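Hypothetical protein (Trypanosoma cruzi, PDB 1YZV) is of unknown function but belongs to the isochorismatase superfamily and may be a ribonuclease of the mar1 type. Local coordinates at residues 34-39 / 117-122; 50-55 / 178-183; 91-94 / 98-101; 126-131 / 158-163. One frame throughout, in Å; residues are numbered along the deposited sequence.

Contact 1 (34-39 / 117-122)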
loop_
_atom_site.group_PDB
_atom_site.type_symbol
_atom_site.label_atom_id
_atom_site.label_comp_id
_atom_site.label_asym_id
_atom_site.label_seq_id
_atom_site.Cartn_x
_atom_site.Cartn_y
_atom_site.Cartn_z
ATOM N N GLY A 34 19.437 7.351 21.782
ATOM C CA GLY A 34 18.440 7.538 22.808
ATOM C C GLY A 34 17.189 8.258 22.364
ATOM O O GLY A 34 16.446 8.726 23.212
ATOM N N ARG A 35 17.075 8.539 21.075
ATOM C CA ARG A 35 16.006 9.340 20.483
ATOM C C ARG A 35 15.228 8.535 19.408
ATOM O O ARG A 35 14.100 8.833 19.100
ATOM C CB ARG A 35 16.658 10.587 19.840
ATOM C CG ARG A 35 17.657 11.300 20.789
ATOM C CD ARG A 35 18.381 12.438 20.088
ATOM N NE ARG A 35 17.483 13.495 19.679
ATOM C CZ ARG A 35 17.275 14.622 20.359
ATOM N NH1 ARG A 35 17.963 14.900 21.472
ATOM N NH2 ARG A 35 16.402 15.510 19.878
ATOM N N ILE A 36 15.780 7.417 18.959
ATOM C CA ILE A 36 15.120 6.578 17.942
ATOM C C ILE A 36 14.721 5.291 18.667
ATOM O O ILE A 36 15.583 4.582 19.164
ATOM C CB ILE A 36 16.098 6.269 16.824
ATOM C CG1 ILE A 36 16.624 7.558 16.221
ATOM C CG2 ILE A 36 15.488 5.273 15.749
ATOM C CD1 ILE A 36 16.105 7.896 14.964
ATOM N N ALA A 37 13.418 5.048 18.822
ATOM C CA ALA A 37 12.933 3.940 19.628
ATOM C C ALA A 37 13.584 2.578 19.325
ATOM O O ALA A 37 13.825 1.760 20.236
ATOM C CB ALA A 37 11.402 3.833 19.498
ATOM N N ASN A 38 13.729 2.239 18.055
ATOM C CA ASN A 38 14.286 0.917 17.697
ATOM C C ASN A 38 15.800 0.976 17.365
ATOM O O ASN A 38 16.303 0.152 16.588
ATOM C CB ASN A 38 13.529 0.333 16.516
ATOM C CG ASN A 38 13.721 1.171 15.266
ATOM O OD1 ASN A 38 13.746 2.386 15.381
ATOM N ND2 ASN A 38 13.726 0.537 14.063
ATOM N N SER A 39 16.505 1.978 17.896
ATOM C CA SER A 39 17.950 2.125 17.625
ATOM C C SER A 39 18.719 0.824 17.789
ATOM O O SER A 39 19.698 0.561 17.033
ATOM C CB SER A 39 18.573 3.245 18.463
ATOM O OG SER A 39 18.532 2.989 19.834
ATOM N N GLY A 117 19.367 2.768 8.286
ATOM C CA GLY A 117 19.896 3.644 9.321
ATOM C C GLY A 117 18.944 4.749 9.719
ATOM O O GLY A 117 17.702 4.524 9.809
ATOM N N PHE A 118 19.540 5.870 10.124
ATOM C CA PHE A 118 18.808 7.014 10.643
ATOM C C PHE A 118 18.956 8.232 9.702
ATOM O O PHE A 118 19.988 8.408 9.074
ATOM C CB PHE A 118 19.339 7.473 11.978
ATOM C CG PHE A 118 19.448 6.397 13.051
ATOM C CD1 PHE A 118 18.541 5.384 13.161
ATOM C CD2 PHE A 118 20.337 6.620 14.112
ATOM C CE1 PHE A 118 18.645 4.467 14.222
ATOM C CE2 PHE A 118 20.451 5.710 15.160
ATOM C CZ PHE A 118 19.634 4.613 15.185
ATOM N N GLU A 119 17.933 9.084 9.610
ATOM C CA GLU A 119 16.571 8.808 10.019
ATOM C C GLU A 119 15.839 8.416 8.729
ATOM O O GLU A 119 16.193 8.896 7.643
ATOM C CB GLU A 119 15.911 10.054 10.638
ATOM C CG GLU A 119 16.444 10.404 12.009
ATOM C CD GLU A 119 15.587 11.436 12.759
ATOM O OE1 GLU A 119 14.408 11.190 13.076
ATOM O OE2 GLU A 119 16.128 12.492 13.065
ATOM N N THR A 120 14.837 7.559 8.863
ATOM C CA THR A 120 14.092 6.985 7.717
ATOM C C THR A 120 13.567 8.050 6.743
ATOM O O THR A 120 13.722 7.919 5.544
ATOM C CB THR A 120 12.939 6.094 8.211
ATOM O OG1 THR A 120 13.422 5.210 9.239
ATOM C CG2 THR A 120 12.353 5.245 7.066
ATOM N N HIS A 121 13.015 9.142 7.283
ATOM C CA HIS A 121 12.345 10.166 6.509
ATOM C C HIS A 121 13.251 11.287 6.068
ATOM O O HIS A 121 12.806 12.248 5.419
ATOM C CB HIS A 121 11.156 10.733 7.293
ATOM C CG HIS A 121 11.536 11.439 8.553
ATOM N ND1 HIS A 121 12.206 10.811 9.577
ATOM C CD2 HIS A 121 11.371 12.735 8.942
ATOM C CE1 HIS A 121 12.502 11.702 10.509
ATOM N NE2 HIS A 121 11.936 12.854 10.187
ATOM N N VAL A 122 14.518 11.211 6.451
ATOM C CA VAL A 122 15.491 12.251 6.063
ATOM C C VAL A 122 16.668 11.696 5.270
ATOM O O VAL A 122 16.586 11.502 4.056
ATOM C CB VAL A 122 15.940 13.106 7.275
ATOM C CG1 VAL A 122 16.903 14.245 6.849
ATOM C CG2 VAL A 122 14.703 13.731 7.939
#

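Contact 2 (50-55 / 178-183)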
loop_
_atom_site.group_PDB
_atom_site.type_symbol
_atom_site.label_atom_id
_atom_site.label_comp_id
_atom_site.label_asym_id
_atom_site.label_seq_id
_atom_site.Cartn_x
_atom_site.Cartn_y
_atom_site.Cartn_z
ATOM N N ALA A 50 27.494 -6.237 8.397
ATOM C CA ALA A 50 28.961 -6.264 8.555
ATOM C C ALA A 50 29.468 -7.688 8.437
ATOM O O ALA A 50 30.415 -7.928 7.696
ATOM C CB ALA A 50 29.408 -5.621 9.878
ATOM N N GLY A 51 28.806 -8.634 9.112
ATOM C CA GLY A 51 29.159 -10.035 9.017
ATOM C C GLY A 51 28.966 -10.596 7.614
ATOM O O GLY A 51 29.803 -11.341 7.091
ATOM N N LEU A 52 27.854 -10.251 6.976
ATOM C CA LEU A 52 27.651 -10.646 5.592
ATOM C C LEU A 52 28.744 -10.115 4.627
ATOM O O LEU A 52 29.322 -10.872 3.829
ATOM C CB LEU A 52 26.257 -10.194 5.141
ATOM C CG LEU A 52 25.891 -10.606 3.704
ATOM C CD1 LEU A 52 25.940 -12.114 3.539
ATOM C CD2 LEU A 52 24.546 -10.011 3.324
ATOM N N HIS A 53 28.979 -8.815 4.674
ATOM C CA HIS A 53 30.000 -8.137 3.899
ATOM C C HIS A 53 31.365 -8.848 4.031
ATOM O O HIS A 53 32.062 -9.101 3.033
ATOM C CB HIS A 53 30.123 -6.680 4.379
ATOM C CG HIS A 53 31.413 -6.011 3.997
ATOM N ND1 HIS A 53 31.603 -5.397 2.771
ATOM C CD2 HIS A 53 32.566 -5.842 4.689
ATOM C CE1 HIS A 53 32.787 -4.818 2.765
ATOM N NE2 HIS A 53 33.410 -5.112 3.894
ATOM N N THR A 54 31.736 -9.168 5.267
ATOM C CA THR A 54 33.025 -9.866 5.535
ATOM C C THR A 54 33.065 -11.279 4.958
ATOM O O THR A 54 34.063 -11.649 4.326
ATOM C CB THR A 54 33.350 -9.826 7.044
ATOM O OG1 THR A 54 33.550 -8.448 7.388
ATOM C CG2 THR A 54 34.598 -10.645 7.384
ATOM N N ALA A 55 31.928 -11.975 4.988
ATOM C CA ALA A 55 31.819 -13.304 4.348
ATOM C C ALA A 55 31.888 -13.255 2.810
ATOM O O ALA A 55 32.475 -14.168 2.159
ATOM C CB ALA A 55 30.545 -13.988 4.766
ATOM N N MET A 178 19.145 -13.708 2.213
ATOM C CA MET A 178 18.761 -14.899 1.448
ATOM C C MET A 178 18.510 -14.575 -0.034
ATOM O O MET A 178 18.761 -15.419 -0.894
ATOM C CB MET A 178 17.540 -15.562 2.107
ATOM C CG MET A 178 17.819 -16.028 3.538
ATOM S SD MET A 178 19.054 -17.318 3.565
ATOM C CE MET A 178 20.610 -16.452 3.807
ATOM N N GLN A 179 18.162 -13.314 -0.329
ATOM C CA GLN A 179 18.151 -12.796 -1.719
ATOM C C GLN A 179 19.522 -12.800 -2.397
ATOM O O GLN A 179 19.644 -13.129 -3.589
ATOM C CB GLN A 179 17.572 -11.372 -1.809
ATOM C CG GLN A 179 16.069 -11.306 -1.627
ATOM C CD GLN A 179 15.589 -9.857 -1.396
ATOM O OE1 GLN A 179 15.996 -8.967 -2.107
ATOM N NE2 GLN A 179 14.771 -9.646 -0.380
ATOM N N LEU A 180 20.547 -12.435 -1.645
ATOM C CA LEU A 180 21.901 -12.370 -2.180
ATOM C C LEU A 180 22.455 -13.763 -2.403
ATOM O O LEU A 180 23.345 -13.904 -3.202
ATOM C CB LEU A 180 22.831 -11.578 -1.270
ATOM C CG LEU A 180 22.546 -10.094 -1.262
ATOM C CD1 LEU A 180 23.099 -9.427 0.032
ATOM C CD2 LEU A 180 23.090 -9.439 -2.562
ATOM N N LEU A 181 22.053 -14.735 -1.571
ATOM C CA LEU A 181 22.554 -16.108 -1.659
ATOM C C LEU A 181 21.800 -17.064 -2.576
ATOM O O LEU A 181 22.414 -17.995 -3.121
ATOM C CB LEU A 181 22.663 -16.745 -0.278
ATOM C CG LEU A 181 23.959 -16.513 0.499
ATOM C CD1 LEU A 181 24.347 -15.041 0.595
ATOM C CD2 LEU A 181 23.711 -17.031 1.833
ATOM N N LYS A 182 20.470 -16.999 -2.552
ATOM C CA LYS A 182 19.575 -17.780 -3.439
ATOM C C LYS A 182 19.415 -19.295 -3.239
ATOM O O LYS A 182 18.378 -19.845 -3.644
ATOM C CB LYS A 182 19.824 -17.477 -4.939
ATOM C CG LYS A 182 19.725 -15.948 -5.199
ATOM C CD LYS A 182 19.127 -15.543 -6.501
ATOM C CE LYS A 182 18.965 -13.971 -6.590
ATOM N NZ LYS A 182 18.016 -13.174 -5.620
ATOM N N ASP A 183 20.336 -19.935 -2.533
ATOM C CA ASP A 183 20.411 -21.376 -2.486
ATOM C C ASP A 183 21.287 -21.784 -1.275
ATOM O O ASP A 183 22.370 -21.233 -1.061
ATOM C CB ASP A 183 20.960 -21.854 -3.863
ATOM C CG ASP A 183 20.921 -23.360 -4.058
ATOM O OD1 ASP A 183 21.326 -24.117 -3.145
ATOM O OD2 ASP A 183 20.639 -23.781 -5.200
#

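Contact 3 (91-94 / 98-101)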
loop_
_atom_site.group_PDB
_atom_site.type_symbol
_atom_site.label_atom_id
_atom_site.label_comp_id
_atom_site.label_asym_id
_atom_site.label_seq_id
_atom_site.Cartn_x
_atom_site.Cartn_y
_atom_site.Cartn_z
ATOM N N LYS A 91 29.511 14.017 6.734
ATOM C CA LYS A 91 28.699 14.850 5.829
ATOM C C LYS A 91 27.784 15.842 6.575
ATOM O O LYS A 91 27.330 15.595 7.688
ATOM C CB LYS A 91 27.816 13.984 4.901
ATOM C CG LYS A 91 26.734 13.155 5.691
ATOM C CD LYS A 91 26.000 12.162 4.808
ATOM C CE LYS A 91 24.747 11.518 5.467
ATOM N NZ LYS A 91 23.738 12.490 6.018
ATOM N N LYS A 92 27.359 16.849 5.822
ATOM C CA LYS A 92 26.259 17.715 6.161
ATOM C C LYS A 92 25.088 17.550 5.183
ATOM O O LYS A 92 23.970 17.855 5.545
ATOM C CB LYS A 92 26.731 19.163 6.196
ATOM C CG LYS A 92 27.732 19.380 7.348
ATOM C CD LYS A 92 27.796 20.822 7.761
ATOM C CE LYS A 92 28.849 21.039 8.862
ATOM N NZ LYS A 92 30.249 20.885 8.306
ATOM N N ARG A 93 25.338 17.038 3.972
ATOM C CA ARG A 93 24.257 16.682 3.041
ATOM C C ARG A 93 23.404 15.546 3.647
ATOM O O ARG A 93 23.932 14.684 4.365
ATOM C CB ARG A 93 24.839 16.241 1.702
ATOM C CG ARG A 93 23.774 16.013 0.603
ATOM C CD ARG A 93 24.311 15.297 -0.597
ATOM N NE ARG A 93 25.441 15.986 -1.192
ATOM C CZ ARG A 93 25.849 15.840 -2.451
ATOM N NH1 ARG A 93 25.226 15.001 -3.291
ATOM N NH2 ARG A 93 26.943 16.474 -2.843
ATOM N N PHE A 94 22.081 15.556 3.431
ATOM C CA PHE A 94 21.255 14.529 4.086
ATOM C C PHE A 94 21.452 13.197 3.339
ATOM O O PHE A 94 21.818 12.184 3.946
ATOM C CB PHE A 94 19.796 14.951 4.175
ATOM C CG PHE A 94 19.585 16.202 4.969
ATOM C CD1 PHE A 94 20.281 16.417 6.148
ATOM C CD2 PHE A 94 18.735 17.178 4.513
ATOM C CE1 PHE A 94 20.133 17.602 6.857
ATOM C CE2 PHE A 94 18.481 18.311 5.252
ATOM C CZ PHE A 94 19.245 18.559 6.412
ATOM N N VAL A 98 27.735 11.888 -1.289
ATOM C CA VAL A 98 28.639 13.012 -1.275
ATOM C C VAL A 98 29.846 12.670 -2.154
ATOM O O VAL A 98 30.071 11.501 -2.477
ATOM C CB VAL A 98 29.020 13.379 0.171
ATOM C CG1 VAL A 98 27.761 13.848 0.943
ATOM C CG2 VAL A 98 29.650 12.205 0.911
ATOM N N PRO A 99 30.589 13.693 -2.594
ATOM C CA PRO A 99 31.714 13.445 -3.530
ATOM C C PRO A 99 32.719 12.350 -3.125
ATOM O O PRO A 99 33.179 11.632 -3.978
ATOM C CB PRO A 99 32.395 14.813 -3.635
ATOM C CG PRO A 99 31.312 15.824 -3.311
ATOM C CD PRO A 99 30.368 15.141 -2.342
ATOM N N GLN A 100 32.986 12.156 -1.848
ATOM C CA GLN A 100 33.874 11.068 -1.421
ATOM C C GLN A 100 33.288 9.646 -1.556
ATOM O O GLN A 100 34.024 8.633 -1.512
ATOM C CB GLN A 100 34.273 11.279 0.033
ATOM C CG GLN A 100 35.427 12.271 0.232
ATOM C CD GLN A 100 35.926 12.280 1.675
ATOM O OE1 GLN A 100 35.208 12.713 2.596
ATOM N NE2 GLN A 100 37.125 11.722 1.892
ATOM N N VAL A 101 31.963 9.570 -1.521
ATOM C CA VAL A 101 31.251 8.298 -1.685
ATOM C C VAL A 101 31.085 7.873 -3.144
ATOM O O VAL A 101 31.180 6.689 -3.468
ATOM C CB VAL A 101 29.866 8.392 -0.996
ATOM C CG1 VAL A 101 28.958 7.194 -1.352
ATOM C CG2 VAL A 101 30.078 8.514 0.499
#

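Contact 4 (126-131 / 158-163)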
loop_
_atom_site.group_PDB
_atom_site.type_symbol
_atom_site.label_atom_id
_atom_site.label_comp_id
_atom_site.label_asym_id
_atom_site.label_seq_id
_atom_site.Cartn_x
_atom_site.Cartn_y
_atom_site.Cartn_z
ATOM N N GLN A 126 16.210 10.435 1.336
ATOM C CA GLN A 126 16.938 11.207 0.349
ATOM C C GLN A 126 18.081 10.439 -0.357
ATOM O O GLN A 126 18.352 10.669 -1.524
ATOM C CB GLN A 126 17.445 12.553 0.927
ATOM C CG GLN A 126 16.281 13.389 1.450
ATOM C CD GLN A 126 16.608 14.799 1.757
ATOM O OE1 GLN A 126 17.522 15.397 1.154
ATOM N NE2 GLN A 126 15.858 15.372 2.703
ATOM N N THR A 127 18.724 9.526 0.349
ATOM C CA THR A 127 19.734 8.644 -0.249
ATOM C C THR A 127 19.102 7.709 -1.279
ATOM O O THR A 127 19.644 7.515 -2.358
ATOM C CB THR A 127 20.501 7.852 0.854
ATOM O OG1 THR A 127 21.126 8.760 1.782
ATOM C CG2 THR A 127 21.558 6.931 0.259
ATOM N N ALA A 128 17.961 7.110 -0.942
ATOM C CA ALA A 128 17.245 6.240 -1.872
ATOM C C ALA A 128 16.911 7.009 -3.146
ATOM O O ALA A 128 17.120 6.496 -4.240
ATOM C CB ALA A 128 15.956 5.679 -1.255
ATOM N N ALA A 129 16.367 8.207 -2.990
ATOM C CA ALA A 129 16.015 9.017 -4.126
ATOM C C ALA A 129 17.228 9.310 -4.994
ATOM O O ALA A 129 17.141 9.249 -6.222
ATOM C CB ALA A 129 15.339 10.330 -3.669
ATOM N N ALA A 130 18.331 9.706 -4.365
ATOM C CA ALA A 130 19.583 10.001 -5.087
ATOM C C ALA A 130 20.137 8.767 -5.849
ATOM O O ALA A 130 20.552 8.872 -7.005
ATOM C CB ALA A 130 20.627 10.542 -4.108
ATOM N N LEU A 131 20.070 7.585 -5.231
ATOM C CA LEU A 131 20.464 6.351 -5.873
ATOM C C LEU A 131 19.544 6.010 -7.039
ATOM O O LEU A 131 19.998 5.569 -8.098
ATOM C CB LEU A 131 20.497 5.181 -4.859
ATOM C CG LEU A 131 21.636 5.300 -3.849
ATOM C CD1 LEU A 131 21.386 4.368 -2.680
ATOM C CD2 LEU A 131 23.000 4.977 -4.534
ATOM N N GLN A 158 6.365 3.850 3.600
ATOM C CA GLN A 158 5.261 3.789 2.642
ATOM C C GLN A 158 5.527 4.548 1.371
ATOM O O GLN A 158 5.228 4.040 0.288
ATOM C CB GLN A 158 3.983 4.298 3.282
ATOM C CG GLN A 158 3.533 3.358 4.383
ATOM C CD GLN A 158 2.348 3.883 5.173
ATOM O OE1 GLN A 158 1.990 5.081 5.110
ATOM N NE2 GLN A 158 1.887 3.053 6.085
ATOM N N LEU A 159 6.206 5.686 1.481
ATOM C CA LEU A 159 6.595 6.443 0.280
ATOM C C LEU A 159 7.573 5.624 -0.597
ATOM O O LEU A 159 7.327 5.394 -1.793
ATOM C CB LEU A 159 7.205 7.780 0.690
ATOM C CG LEU A 159 7.726 8.735 -0.394
ATOM C CD1 LEU A 159 6.777 8.781 -1.576
ATOM C CD2 LEU A 159 7.857 10.102 0.297
ATOM N N MET A 160 8.601 5.072 0.037
ATOM C CA MET A 160 9.563 4.243 -0.643
ATOM C C MET A 160 8.980 2.957 -1.227
ATOM O O MET A 160 9.356 2.588 -2.330
ATOM C CB MET A 160 10.741 3.947 0.251
ATOM C CG MET A 160 11.510 5.174 0.533
ATOM S SD MET A 160 13.047 4.993 1.427
ATOM C CE MET A 160 12.474 4.738 3.079
ATOM N N GLN A 161 7.956 2.381 -0.584
ATOM C CA GLN A 161 7.263 1.225 -1.136
ATOM C C GLN A 161 6.519 1.574 -2.436
ATOM O O GLN A 161 6.368 0.730 -3.323
ATOM C CB GLN A 161 6.320 0.619 -0.100
ATOM C CG GLN A 161 7.085 -0.062 1.071
ATOM C CD GLN A 161 6.151 -0.631 2.116
ATOM O OE1 GLN A 161 5.280 0.091 2.591
ATOM N NE2 GLN A 161 6.392 -1.894 2.567
ATOM N N SER A 162 6.083 2.814 -2.587
ATOM C CA SER A 162 5.532 3.224 -3.881
ATOM C C SER A 162 6.585 3.400 -5.034
ATOM O O SER A 162 6.199 3.521 -6.194
ATOM C CB SER A 162 4.786 4.521 -3.726
ATOM O OG SER A 162 5.777 5.522 -3.645
ATOM N N TRP A 163 7.887 3.288 -4.766
ATOM C CA TRP A 163 8.898 3.430 -5.837
ATOM C C TRP A 163 9.478 2.102 -6.447
ATOM O O TRP A 163 10.527 2.103 -7.173
ATOM C CB TRP A 163 10.058 4.251 -5.333
ATOM C CG TRP A 163 9.743 5.572 -4.771
ATOM C CD1 TRP A 163 8.712 6.381 -5.104
ATOM C CD2 TRP A 163 10.657 6.379 -4.033
ATOM N NE1 TRP A 163 8.820 7.578 -4.450
ATOM C CE2 TRP A 163 10.072 7.652 -3.899
ATOM C CE3 TRP A 163 11.917 6.146 -3.466
ATOM C CZ2 TRP A 163 10.637 8.634 -3.116
ATOM C CZ3 TRP A 163 12.508 7.173 -2.737
ATOM C CH2 TRP A 163 11.886 8.409 -2.622
#

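Contact 1 (34-39 / 117-122)
I36 lies flat across one face of the F118 ring. Its CG1 sits almost straight above the ring centre, 4.1 Å from the centroid and only 4° off the ring normal, a CH-pi contact. CG2 is shifted toward the rim and comes 3.6 Å from F118 CE1. With chi1 at -57°, CG1 lies beside the backbone N of I36 and CG2 opposite that N, so both branches of the beta-carbon reach the ring, which a branched side chain can do and a straight one cannot. I36 CD1, still over the ring near F118 CD1, also meets the stem of E119, 3.9 Å from E119 CG. S39 approaches the far end of the phenyl group: its CB is 3.7 Å from F118 CZ, obliquely to the ring. The small serine fits close to the ring, while its OG is hydrogen-bonded to M33 O.

These residues join two turning points of the parallel alpha/beta fold. I36 to S39 form a type I beta turn, closed by S39 N to I36 O at 3.0 Å, which leads into helix 39-56. F118 lies on central strand 110-118, and a cis peptide bond, a feature known from other isochorismatase-fold enzymes, joins it to E119 before helix 120-133 begins. F32 meets the F118 ring with the two planes at about 55°. E119 suits its place by being amphipathic: the CH2 groups of its extended chain rest against I36, while OE1 accepts a hydrogen bond from Q148 N.

Contact 2 (50-55 / 178-183)
L52, on helix 39-56, reaches across to L180 and L181 near the end of helix 173-181, tying two helices of the alpha/beta fold together through leucine methyls alone. The side chain can be followed outward. CB points toward the other helix but is still 6.1 Å from L180 CD1. CG lies opposite the backbone N (chi1 -178°), which stretches the chain away from its own helix and brings CG to 4.8 Å from the same methyl. There it forks. CD2 meets L180 CD1 at 3.6 Å, the two leucines crossing at a slant, whereas CD1 turns to L181 CD1 at the looser distance of 4.4 Å.

Leucine suits L52 because its forked tip can touch two neighbours, and suits L180 and L181 because their methyls bring no polar atom into the interface. F23 of strand 20-26 touches both L52 and L180, and I192 of helix 189-197 packs on L52, so the methyls are buried.

Just past L181 the helix stops. K182 leaves it with a positive phi of 71°, and its side chain folds back on the turn before: NZ donates to Q179 O at 2.6 Å, meeting that carbonyl at a C=O...N angle of 134°.

Contact 3 (91-94 / 98-101)
The loop that leaves edge strand 87-91 at its C-terminal end folds back on itself here, at the C-terminal ends of the strands, where parallel alpha/beta proteins generally place their functional sites. R93 and V98 carry the contact, lying alongside each other and pointed opposite ways. V98 CG1 nestles against the stem of R93, 3.9 Å from CB and 3.8 Å from NE. The R93 chain starts extended, then bends at CG-CD (chi3 -57°), which carries its guanidinium over the V98 backbone: V98 CA lies 4.1 Å above the middle of the planar group. At the outer end R93 NH2 comes 3.7 Å from P99 CD. Arginine fits this partly exposed spot because its long CH2 chain can cover valine while its polar end crosses toward P99; D183 of a neighbouring subunit also packs on R93. From the inner side K91 CB touches V98 CG1 at 4.0 Å.

K91 then heads away from V98. A bend at its last torsion (chi4 54°) brings NZ under the loop, where it donates to R93 O, lying in that carbonyl's plane, and to F94 O, from 33° out of plane, both at 2.8 Å. NZ also hydrogen-bonds Q68 OE1 and forms a salt bridge with D27. With C123 packed nearby, this recalls the Asp-Lys-Cys triad of the isochorismatase superfamily. Four oxygens surround NZ, so its three N-H bonds must be shared; two are backbone carbonyls, tying the amine to the loop's fold. Across the loop the contact is mostly apolar, V98 against aliphatic stems, with polar bonding left to K91.

Contact 4 (126-131 / 158-163)
Helices 120-133 and 150-161 come close here, the CA atoms of A128 and M160 standing 8.0 Å apart. A128 offers only a methyl, and two larger side chains close on it: M160 SD at 4.0 Å from A128 CB, and W163 CZ3, also 4.0 Å away. The methyl lies at the edge of the indole, near its plane. A129 meets the same end of the ring, with W163 CH2 4.1 Å from A129 CB. Alanine suits both positions because its short side chain lets the indole and the thioether come up close to the helix. Methionine's slim chain suits M160: the extended chi2 (-173°) carries SD out to the methyl, and the bend at chi3 then turns CE aside.

The indole lies against its own chain: with chi1 at -54° CG is beside the backbone N, and L159 O and M160 CA come over one face, toward the rim. R11 of a neighbouring subunit makes a cation-pi contact with W163, so the ring serves the tetramer as well as the helix pair. No hydrogen bond links the two segments: their cohesion rests on shape fit and burial, and polar interactions are directed elsewhere.

Contacts 1, 2 and 4 are buried, whereas contact 3 lies partly at the surface, and their chemistry follows this. The buried three are joined by apolar atoms: an aromatic face in contact 1, leucine methyls in contact 2, alanines against sulfur and indole in contact 4. Contact 3 instead lays a charged side chain over a loop. Contacts 1 and 4 share helix 120-133, one at its start and one further along, and touch through T120 and M160. Contact 3 reaches both, F94 packing on V122 and Q126. Contact 2 stands apart, about 12 Å from contacts 1 and 4 at the nearest atoms. All four segment pairs lie close to neighbouring subunits.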